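Local coordinates for major capsid protein (Paramecium bursaria Chlorella virus 1, PDB 5TIP) that self-assembles as trimers into the large icosahedral capsid of a chlorella virus, of which it is the main, glycosylated building block, at residues 252-257 / 368-373; 229-234 / 417-422; 258-263 / 350-355. All coordinates share one frame; numbering follows the deposited sequence.

Contact 1. Residues 252-257 / 368-373; sequences LNFNHP and CNFSRI. With HG (mercury (II) ion), chain T.
Phe254 and Phe370 meet edge to face in a buried loop-to-turn contact of the second jelly roll of this double jelly-roll capsid protein, where the loop leading into strand 257-266 packs on the turn following strand 368-369. The edge of the Phe254 ring points at the face of the Phe370 ring, the planes standing at 80° with centroids 6.0 Å apart, and Leu252 adds an aliphatic neighbour for Phe370. Such bulky apolar side chains suit this interior, which strand 412-426 also covers. Pro257 pairs with Asn369 as an antiparallel non-hydrogen-bonded pair, in which no N-H of Pro257 is needed toward Asn369. Just before it the backbone is tied twice: Phe370 N donates to His256 O (3.1 Å), and His256 N donates to Ser371 OG (2.8 Å, nearly straight at 165°). That hydroxyl also bonds the C-terminal Asn436 O, so serine suits a spot needing both donor and acceptor. With CG anti to its own N (chi1 -162°), Asn369 brings OD1 back to Ser371 N at 3.1 Å, an Asx turn that shapes the bend. Gln13 of a second subunit packs on His256, Pro257 and Ser371. Ahead of the turn Cys368 SG binds a mercury ion at 2.5 Å, with Phe370 CZ 3.8 Å from the metal.

Contact 2. Residues 229-234 / 417-422; sequences QLQFTG and AKNYNV
Gln229 and Asn419 face each other in an antiparallel hydrogen-bonded pair joining strands 223-237 and 412-426 of the second jelly roll. Two residues along, Gln231 pairs with Ala417 in the same manner, and the side chains of all four share one face of the sheet. Gln229 sets CG beside its backbone N (chi1 -64°) and runs extended, which carries OE1 to the side chains of two asparagines on the neighbouring strand. Asn419 ND2 reaches OE1 at 3.0 Å in the carbonyl plane, on a lone pair; Asn421 ND2 comes from above that plane, also at 3.0 Å. Asn419 can do this because CG lies between its N and carbonyl carbon (chi1 66°), the crowded position, and its second N-H meets Tyr420 O. A water donates to both Gln229 OE1 and Asn419 OD1. Gln231, extended likewise, lays its amide at 89° to that of Asn419; its NE2 gives only a weak bond to Asn419 OD1, the stronger one going to Asn255 O. Small Ala417 leaves CB 4.1 Å from Gln231 CB. On the opposite face Lys418 bends so that its CD comes tightly against Gln229 O, at 3.0 Å, while its NZ forms a salt bridge with Glu228. Asparagine and glutamine suit this face because each supplies donor and acceptor without charge: the amides partly satisfy one another, and two donors on OE1, with NE2 bonded to Ile104 O, should restrain rotation of the Gln229 amide.

Contact 3. Residues 258-263 / 350-355; sequences TKYLAW and VYLYSF
Thr258 lays its carbonyl O 3.4 Å from CD2 of Phe355, at one end of the antiparallel pairing of strands 257-266 and 350-354. Lys259 turns its side chain away, its ammonium held by Glu228 and by the carbonyls of Pro359 and Gly361, yet its O still accepts from Phe355 N at 2.7 Å. Tyr260 sits opposite Ser354, whose small side chain suits the close non-hydrogen-bonded pairing. The tyrosine's CG lies between N and carbonyl carbon (chi1 58°), and its CD1 touches Leu352 CD1 at 3.6 Å. Leu261 exchanges backbone bonds with Tyr353, N to O at 2.8 Å and O to N at 2.9 Å, while its CG meets Phe355 CE2; a branched aliphatic chain fits beside that ring. Ala262, paired with Leu352, offers only a methyl, and Leu118 of helix 109-119 packs on it. Trp263 bonds Tyr351 through both backbone groups. With chi1 at 68° its indole folds across the partner strand, taking Tyr351 CB over the six-membered ring in a CH-pi contact, 3.6 Å from the centroid. The tyrosine ring lies near parallel to the pyrrole part but slid off it, so overlap is slight. Leu261, Trp263, Tyr351 and Tyr353 all face strand 312-319 of the other sheet, whereas Tyr260 and Ala262 meet helix 109-119: one face packs large aromatic and aliphatic side chains between two sheets, as in the beta sandwich of a viral jelly roll.

All three contacts are buried, but contact 1 lies farthest out, about 20 Å from the chain centre to its own centre against about 12 Å for the other two, and a second subunit packs on it most extensively. Contacts 1 and 3 share strand 257-266; contact 2 adds the adjoining strand 412-426, bonded to it through Lys418 O and Lys259 N. Contact 3 is chiefly aromatic and aliphatic in its side chains, contact 2 adds side-chain amide bonds to its backbone pairing, and contact 1 mixes rings with a polar turn. They also interlock: Pro257 O probably accepts from Tyr420 N, linking contacts 1 and 2, and Phe370 packs on Phe355, linking 1 and 3.

Contact 1. Residues 252-257 / 368-373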
loop_
_atom_site.group_PDB
_atom_site.type_symbol
_atom_site.label_atom_id
_atom_site.label_comp_id
_atom_site.label_asym_id
_atom_site.label_seq_id
_atom_site.Cartn_x
_atom_site.Cartn_y
_atom_site.Cartn_z
ATOM N N LEU A 252 -21.442 -24.781 -12.570
ATOM C CA LEU A 252 -21.474 -23.935 -11.387
ATOM C C LEU A 252 -22.875 -23.930 -10.793
ATOM O O LEU A 252 -23.873 -23.970 -11.516
ATOM C CB LEU A 252 -21.039 -22.509 -11.728
ATOM C CG LEU A 252 -19.644 -22.320 -12.332
ATOM C CD1 LEU A 252 -19.364 -20.849 -12.609
ATOM C CD2 LEU A 252 -18.574 -22.904 -11.422
ATOM N N ASN A 253 -22.901 -23.842 -9.495
ATOM C CA ASN A 253 -24.120 -23.828 -8.799
ATOM C C ASN A 253 -24.152 -22.682 -7.796
ATOM O O ASN A 253 -24.091 -22.868 -6.632
ATOM C CB ASN A 253 -24.364 -25.222 -8.204
ATOM C CG ASN A 253 -25.527 -25.280 -7.300
ATOM O OD1 ASN A 253 -26.456 -24.571 -7.440
ATOM N ND2 ASN A 253 -25.467 -26.136 -6.368
ATOM N N PHE A 254 -24.236 -21.485 -8.328
ATOM C CA PHE A 254 -24.282 -20.254 -7.557
ATOM C C PHE A 254 -25.614 -19.551 -7.789
ATOM O O PHE A 254 -26.353 -19.868 -8.725
ATOM C CB PHE A 254 -23.117 -19.336 -7.938
ATOM C CG PHE A 254 -21.764 -19.949 -7.703
ATOM C CD1 PHE A 254 -21.493 -20.645 -6.537
ATOM C CD2 PHE A 254 -20.770 -19.848 -8.662
ATOM C CE1 PHE A 254 -20.251 -21.214 -6.325
ATOM C CE2 PHE A 254 -19.529 -20.415 -8.457
ATOM C CZ PHE A 254 -19.270 -21.099 -7.288
ATOM N N ASN A 255 -25.915 -18.588 -6.921
ATOM C CA ASN A 255 -27.136 -17.799 -7.022
ATOM C C ASN A 255 -26.824 -16.364 -6.623
ATOM O O ASN A 255 -25.695 -16.037 -6.239
ATOM C CB ASN A 255 -28.260 -18.378 -6.154
ATOM C CG ASN A 255 -28.696 -19.760 -6.602
ATOM O OD1 ASN A 255 -28.446 -20.753 -5.922
ATOM N ND2 ASN A 255 -29.361 -19.827 -7.750
ATOM N N HIS A 256 -27.843 -15.498 -6.731
ATOM C CA HIS A 256 -27.817 -14.107 -6.285
ATOM C C HIS A 256 -26.873 -13.261 -7.137
ATOM O O HIS A 256 -26.047 -13.808 -7.880
ATOM C CB HIS A 256 -27.415 -14.030 -4.810
ATOM C CG HIS A 256 -28.318 -14.798 -3.897
ATOM N ND1 HIS A 256 -27.860 -15.782 -3.049
ATOM C CD2 HIS A 256 -29.656 -14.722 -3.697
ATOM C CE1 HIS A 256 -28.877 -16.286 -2.373
ATOM N NE2 HIS A 256 -29.978 -15.657 -2.744
ATOM N N PRO A 257 -26.980 -11.932 -7.080
ATOM C CA PRO A 257 -25.994 -11.078 -7.763
ATOM C C PRO A 257 -24.601 -11.285 -7.188
ATOM O O PRO A 257 -24.346 -11.009 -6.013
ATOM C CB PRO A 257 -26.517 -9.661 -7.501
ATOM C CG PRO A 257 -27.977 -9.836 -7.281
ATOM C CD PRO A 257 -28.120 -11.149 -6.569
ATOM N N CYS A 368 -23.355 -10.059 -11.302
ATOM C CA CYS A 368 -24.060 -10.956 -12.201
ATOM C C CYS A 368 -25.032 -11.792 -11.388
ATOM O O CYS A 368 -24.635 -12.428 -10.406
ATOM C CB CYS A 368 -23.097 -11.864 -12.960
ATOM S SG CYS A 368 -23.958 -13.116 -13.908
ATOM N N ASN A 369 -26.298 -11.793 -11.795
ATOM C CA ASN A 369 -27.345 -12.501 -11.064
ATOM C C ASN A 369 -27.347 -13.954 -11.522
ATOM O O ASN A 369 -27.899 -14.288 -12.572
ATOM C CB ASN A 369 -28.698 -11.837 -11.287
ATOM C CG ASN A 369 -29.721 -12.238 -10.246
ATOM O OD1 ASN A 369 -29.595 -13.281 -9.606
ATOM N ND2 ASN A 369 -30.736 -11.404 -10.063
ATOM N N PHE A 370 -26.726 -14.825 -10.724
ATOM C CA PHE A 370 -26.710 -16.250 -11.027
ATOM C C PHE A 370 -28.047 -16.928 -10.765
ATOM O O PHE A 370 -28.224 -18.081 -11.174
ATOM C CB PHE A 370 -25.615 -16.947 -10.221
ATOM C CG PHE A 370 -24.256 -16.855 -10.844
ATOM C CD1 PHE A 370 -23.495 -15.708 -10.711
ATOM C CD2 PHE A 370 -23.737 -17.919 -11.563
ATOM C CE1 PHE A 370 -22.241 -15.623 -11.284
ATOM C CE2 PHE A 370 -22.482 -17.840 -12.137
ATOM C CZ PHE A 370 -21.734 -16.689 -11.997
ATOM N N SER A 371 -28.984 -16.254 -10.093
ATOM C CA SER A 371 -30.314 -16.823 -9.908
ATOM C C SER A 371 -31.138 -16.801 -11.187
ATOM O O SER A 371 -32.160 -17.493 -11.261
ATOM C CB SER A 371 -31.066 -16.070 -8.809
ATOM O OG SER A 371 -30.394 -16.159 -7.565
ATOM N N ARG A 372 -30.731 -16.021 -12.186
ATOM C CA ARG A 372 -31.440 -15.949 -13.457
ATOM C C ARG A 372 -30.714 -16.675 -14.582
ATOM O O ARG A 372 -31.085 -16.516 -15.750
ATOM C CB ARG A 372 -31.701 -14.494 -13.845
ATOM C CG ARG A 372 -32.466 -13.732 -12.788
ATOM C CD ARG A 372 -33.770 -14.449 -12.495
ATOM N NE ARG A 372 -34.624 -14.562 -13.671
ATOM C CZ ARG A 372 -35.606 -15.449 -13.786
ATOM N NH1 ARG A 372 -35.849 -16.300 -12.797
ATOM N NH2 ARG A 372 -36.340 -15.496 -14.889
ATOM N N ILE A 373 -29.694 -17.463 -14.264
ATOM C CA ILE A 373 -28.918 -18.195 -15.257
ATOM C C ILE A 373 -29.150 -19.678 -15.024
ATOM O O ILE A 373 -28.846 -20.201 -13.944
ATOM C CB ILE A 373 -27.423 -17.851 -15.181
ATOM C CG1 ILE A 373 -27.221 -16.339 -15.284
ATOM C CG2 ILE A 373 -26.657 -18.581 -16.271
ATOM C CD1 ILE A 373 -25.796 -15.906 -15.065
HETATM HG HG HG T . -22.412 -14.659 -15.190
#

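Contact 2. Residues 229-234 / 417-422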
loop_
_atom_site.group_PDB
_atom_site.type_symbol
_atom_site.label_atom_id
_atom_site.label_comp_id
_atom_site.label_asym_id
_atom_site.label_seq_id
_atom_site.Cartn_x
_atom_site.Cartn_y
_atom_site.Cartn_z
ATOM N N GLN A 229 -22.198 -12.407 1.045
ATOM C CA GLN A 229 -22.170 -13.799 1.455
ATOM C C GLN A 229 -21.130 -14.546 0.636
ATOM O O GLN A 229 -20.760 -14.132 -0.464
ATOM C CB GLN A 229 -23.535 -14.472 1.269
ATOM C CG GLN A 229 -24.647 -13.904 2.115
ATOM C CD GLN A 229 -25.976 -14.553 1.802
ATOM O OE1 GLN A 229 -26.468 -14.473 0.677
ATOM N NE2 GLN A 229 -26.557 -15.218 2.791
ATOM N N LEU A 230 -20.664 -15.660 1.187
ATOM C CA LEU A 230 -19.778 -16.564 0.476
ATOM C C LEU A 230 -20.561 -17.795 0.044
ATOM O O LEU A 230 -21.367 -18.331 0.811
ATOM C CB LEU A 230 -18.588 -16.978 1.344
ATOM C CG LEU A 230 -17.630 -17.969 0.678
ATOM C CD1 LEU A 230 -16.826 -17.292 -0.423
ATOM C CD2 LEU A 230 -16.716 -18.622 1.701
ATOM N N GLN A 231 -20.329 -18.234 -1.187
ATOM C CA GLN A 231 -20.930 -19.453 -1.705
ATOM C C GLN A 231 -19.824 -20.450 -2.000
ATOM O O GLN A 231 -18.821 -20.105 -2.632
ATOM C CB GLN A 231 -21.761 -19.186 -2.962
ATOM C CG GLN A 231 -22.919 -18.232 -2.743
ATOM C CD GLN A 231 -23.759 -18.035 -3.989
ATOM O OE1 GLN A 231 -24.455 -18.947 -4.433
ATOM N NE2 GLN A 231 -23.695 -16.840 -4.563
ATOM N N PHE A 232 -20.009 -21.679 -1.529
ATOM C CA PHE A 232 -19.045 -22.750 -1.756
ATOM C C PHE A 232 -19.776 -24.067 -1.568
ATOM O O PHE A 232 -20.260 -24.353 -0.468
ATOM C CB PHE A 232 -17.861 -22.632 -0.795
ATOM C CG PHE A 232 -16.878 -23.761 -0.899
ATOM C CD1 PHE A 232 -16.033 -23.866 -1.989
ATOM C CD2 PHE A 232 -16.797 -24.716 0.101
ATOM C CE1 PHE A 232 -15.127 -24.904 -2.082
ATOM C CE2 PHE A 232 -15.896 -25.756 0.013
ATOM C CZ PHE A 232 -15.059 -25.850 -1.080
ATOM N N THR A 233 -19.867 -24.857 -2.634
ATOM C CA THR A 233 -20.624 -26.100 -2.625
ATOM C C THR A 233 -19.744 -27.329 -2.431
ATOM O O THR A 233 -20.230 -28.454 -2.582
ATOM C CB THR A 233 -21.428 -26.236 -3.919
ATOM O OG1 THR A 233 -20.529 -26.322 -5.032
ATOM C CG2 THR A 233 -22.337 -25.031 -4.105
ATOM N N GLY A 234 -18.477 -27.144 -2.097
ATOM C CA GLY A 234 -17.564 -28.256 -1.951
ATOM C C GLY A 234 -16.548 -28.311 -3.081
ATOM O O GLY A 234 -16.702 -27.687 -4.136
ATOM N N ALA A 417 -17.731 -17.979 -4.694
ATOM C CA ALA A 417 -18.508 -16.879 -5.243
ATOM C C ALA A 417 -18.920 -15.956 -4.108
ATOM O O ALA A 417 -19.396 -16.423 -3.068
ATOM C CB ALA A 417 -19.746 -17.388 -5.990
ATOM N N LYS A 418 -18.747 -14.655 -4.318
ATOM C CA LYS A 418 -19.137 -13.644 -3.345
ATOM C C LYS A 418 -20.358 -12.932 -3.910
ATOM O O LYS A 418 -20.290 -12.320 -4.967
ATOM C CB LYS A 418 -18.003 -12.653 -3.086
ATOM C CG LYS A 418 -18.045 -12.013 -1.707
ATOM C CD LYS A 418 -17.919 -13.059 -0.612
ATOM C CE LYS A 418 -17.203 -12.520 0.612
ATOM N NZ LYS A 418 -17.741 -11.211 1.062
ATOM N N ASN A 419 -21.468 -13.009 -3.192
ATOM C CA ASN A 419 -22.721 -12.431 -3.651
ATOM C C ASN A 419 -23.233 -11.422 -2.634
ATOM O O ASN A 419 -22.751 -11.339 -1.502
ATOM C CB ASN A 419 -23.776 -13.518 -3.889
ATOM C CG ASN A 419 -24.201 -14.208 -2.608
ATOM O OD1 ASN A 419 -23.599 -15.196 -2.195
ATOM N ND2 ASN A 419 -25.248 -13.690 -1.975
ATOM N N TYR A 420 -24.227 -10.649 -3.057
ATOM C CA TYR A 420 -24.921 -9.716 -2.184
ATOM C C TYR A 420 -26.250 -10.306 -1.731
ATOM O O TYR A 420 -26.848 -11.142 -2.412
ATOM C CB TYR A 420 -25.167 -8.377 -2.885
ATOM C CG TYR A 420 -23.962 -7.468 -2.933
ATOM C CD1 TYR A 420 -23.507 -6.830 -1.787
ATOM C CD2 TYR A 420 -23.284 -7.239 -4.122
ATOM C CE1 TYR A 420 -22.409 -5.993 -1.823
ATOM C CE2 TYR A 420 -22.186 -6.400 -4.167
ATOM C CZ TYR A 420 -21.750 -5.786 -3.014
ATOM O OH TYR A 420 -20.656 -4.953 -3.052
ATOM N N ASN A 421 -26.700 -9.863 -0.562
ATOM C CA ASN A 421 -28.012 -10.222 -0.052
ATOM C C ASN A 421 -28.476 -9.092 0.855
ATOM O O ASN A 421 -27.710 -8.183 1.185
ATOM C CB ASN A 421 -27.982 -11.567 0.683
ATOM C CG ASN A 421 -29.332 -12.260 0.689
ATOM O OD1 ASN A 421 -30.375 -11.615 0.798
ATOM N ND2 ASN A 421 -29.318 -13.581 0.560
ATOM N N VAL A 422 -29.740 -9.150 1.259
ATOM C CA VAL A 422 -30.343 -8.108 2.078
ATOM C C VAL A 422 -30.759 -8.716 3.407
ATOM O O VAL A 422 -31.497 -9.708 3.439
ATOM C CB VAL A 422 -31.544 -7.448 1.375
ATOM C CG1 VAL A 422 -32.172 -6.402 2.280
ATOM C CG2 VAL A 422 -31.109 -6.823 0.061
HETATM O O HOH W 1 -25.421 -17.083 -0.892
#

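Contact 3. Residues 258-263 / 350-355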
loop_
_atom_site.group_PDB
_atom_site.type_symbol
_atom_site.label_atom_id
_atom_site.label_comp_id
_atom_site.label_asym_id
_atom_site.label_seq_id
_atom_site.Cartn_x
_atom_site.Cartn_y
_atom_site.Cartn_z
ATOM N N THR A 258 -23.693 -11.767 -8.032
ATOM C CA THR A 258 -22.362 -12.186 -7.615
ATOM C C THR A 258 -21.328 -11.157 -8.054
ATOM O O THR A 258 -21.330 -10.724 -9.210
ATOM C CB THR A 258 -22.024 -13.560 -8.202
ATOM O OG1 THR A 258 -22.973 -14.524 -7.729
ATOM C CG2 THR A 258 -20.626 -13.995 -7.795
ATOM N N LYS A 259 -20.442 -10.780 -7.128
ATOM C CA LYS A 259 -19.406 -9.797 -7.430
ATOM C C LYS A 259 -18.270 -10.402 -8.245
ATOM O O LYS A 259 -17.800 -9.787 -9.208
ATOM C CB LYS A 259 -18.853 -9.200 -6.137
ATOM C CG LYS A 259 -19.908 -8.742 -5.156
ATOM C CD LYS A 259 -19.272 -8.267 -3.862
ATOM C CE LYS A 259 -18.350 -7.085 -4.107
ATOM N NZ LYS A 259 -17.768 -6.573 -2.838
ATOM N N TYR A 260 -17.807 -11.590 -7.868
ATOM C CA TYR A 260 -16.659 -12.194 -8.526
ATOM C C TYR A 260 -16.658 -13.693 -8.268
ATOM O O TYR A 260 -17.347 -14.192 -7.375
ATOM C CB TYR A 260 -15.345 -11.562 -8.045
ATOM C CG TYR A 260 -15.123 -11.651 -6.548
ATOM C CD1 TYR A 260 -14.530 -12.770 -5.976
ATOM C CD2 TYR A 260 -15.505 -10.613 -5.707
ATOM C CE1 TYR A 260 -14.326 -12.853 -4.611
ATOM C CE2 TYR A 260 -15.303 -10.688 -4.340
ATOM C CZ TYR A 260 -14.714 -11.810 -3.798
ATOM O OH TYR A 260 -14.511 -11.892 -2.439
ATOM N N LEU A 261 -15.879 -14.403 -9.077
ATOM C CA LEU A 261 -15.574 -15.809 -8.861
ATOM C C LEU A 261 -14.087 -15.964 -8.575
ATOM O O LEU A 261 -13.250 -15.343 -9.238
ATOM C CB LEU A 261 -15.958 -16.659 -10.075
ATOM C CG LEU A 261 -17.420 -16.651 -10.520
ATOM C CD1 LEU A 261 -17.614 -17.598 -11.694
ATOM C CD2 LEU A 261 -18.335 -17.029 -9.371
ATOM N N ALA A 262 -13.761 -16.783 -7.581
ATOM C CA ALA A 262 -12.381 -17.081 -7.233
ATOM C C ALA A 262 -12.224 -18.585 -7.075
ATOM O O ALA A 262 -13.064 -19.239 -6.451
ATOM C CB ALA A 262 -11.960 -16.370 -5.944
ATOM N N TRP A 263 -11.152 -19.134 -7.642
ATOM C CA TRP A 263 -10.958 -20.574 -7.576
ATOM C C TRP A 263 -9.473 -20.901 -7.505
ATOM O O TRP A 263 -8.614 -20.066 -7.802
ATOM C CB TRP A 263 -11.630 -21.286 -8.761
ATOM C CG TRP A 263 -11.021 -21.024 -10.108
ATOM C CD1 TRP A 263 -10.128 -21.814 -10.770
ATOM C CD2 TRP A 263 -11.273 -19.901 -10.963
ATOM N NE1 TRP A 263 -9.806 -21.253 -11.983
ATOM C CE2 TRP A 263 -10.496 -20.079 -12.125
ATOM C CE3 TRP A 263 -12.076 -18.762 -10.858
ATOM C CZ2 TRP A 263 -10.498 -19.160 -13.172
ATOM C CZ3 TRP A 263 -12.077 -17.852 -11.898
ATOM C CH2 TRP A 263 -11.292 -18.056 -13.038
ATOM N N VAL A 350 -3.990 -19.183 -7.769
ATOM C CA VAL A 350 -5.232 -18.552 -7.342
ATOM C C VAL A 350 -5.728 -17.683 -8.487
ATOM O O VAL A 350 -4.971 -16.871 -9.031
ATOM C CB VAL A 350 -5.037 -17.721 -6.062
ATOM C CG1 VAL A 350 -6.360 -17.127 -5.612
ATOM C CG2 VAL A 350 -4.433 -18.575 -4.962
ATOM N N TYR A 351 -6.996 -17.855 -8.854
ATOM C CA TYR A 351 -7.550 -17.217 -10.037
ATOM C C TYR A 351 -8.803 -16.437 -9.673
ATOM O O TYR A 351 -9.501 -16.762 -8.709
ATOM C CB TYR A 351 -7.863 -18.249 -11.123
ATOM C CG TYR A 351 -6.703 -19.169 -11.429
ATOM C CD1 TYR A 351 -5.744 -18.817 -12.369
ATOM C CD2 TYR A 351 -6.562 -20.383 -10.770
ATOM C CE1 TYR A 351 -4.681 -19.651 -12.648
ATOM C CE2 TYR A 351 -5.500 -21.223 -11.043
ATOM C CZ TYR A 351 -4.564 -20.851 -11.982
ATOM O OH TYR A 351 -3.506 -21.684 -12.259
ATOM N N LEU A 352 -9.081 -15.404 -10.465
ATOM C CA LEU A 352 -10.185 -14.494 -10.208
ATOM C C LEU A 352 -10.829 -14.079 -11.521
ATOM O O LEU A 352 -10.137 -13.847 -12.516
ATOM C CB LEU A 352 -9.703 -13.245 -9.455
ATOM C CG LEU A 352 -10.669 -12.065 -9.325
ATOM C CD1 LEU A 352 -11.707 -12.327 -8.243
ATOM C CD2 LEU A 352 -9.911 -10.774 -9.054
ATOM N N TYR A 353 -12.156 -13.994 -11.520
ATOM C CA TYR A 353 -12.893 -13.282 -12.555
ATOM C C TYR A 353 -13.915 -12.391 -11.872
ATOM O O TYR A 353 -14.800 -12.885 -11.167
ATOM C CB TYR A 353 -13.581 -14.229 -13.539
ATOM C CG TYR A 353 -14.245 -13.476 -14.670
ATOM C CD1 TYR A 353 -13.493 -12.953 -15.714
ATOM C CD2 TYR A 353 -15.619 -13.266 -14.682
ATOM C CE1 TYR A 353 -14.090 -12.253 -16.743
ATOM C CE2 TYR A 353 -16.225 -12.567 -15.710
ATOM C CZ TYR A 353 -15.455 -12.063 -16.737
ATOM O OH TYR A 353 -16.051 -11.367 -17.763
ATOM N N SER A 354 -13.796 -11.086 -12.084
ATOM C CA SER A 354 -14.624 -10.107 -11.399
ATOM C C SER A 354 -15.731 -9.615 -12.320
ATOM O O SER A 354 -15.474 -9.241 -13.469
ATOM C CB SER A 354 -13.776 -8.927 -10.919
ATOM O OG SER A 354 -14.582 -7.948 -10.288
ATOM N N PHE A 355 -16.961 -9.624 -11.813
ATOM C CA PHE A 355 -18.062 -8.935 -12.468
ATOM C C PHE A 355 -18.185 -7.493 -12.004
ATOM O O PHE A 355 -19.007 -6.749 -12.546
ATOM C CB PHE A 355 -19.386 -9.662 -12.201
ATOM C CG PHE A 355 -19.346 -11.128 -12.513
ATOM C CD1 PHE A 355 -19.391 -11.578 -13.821
ATOM C CD2 PHE A 355 -19.271 -12.059 -11.491
ATOM C CE1 PHE A 355 -19.353 -12.928 -14.102
ATOM C CE2 PHE A 355 -19.235 -13.408 -11.764
ATOM C CZ PHE A 355 -19.275 -13.844 -13.071
#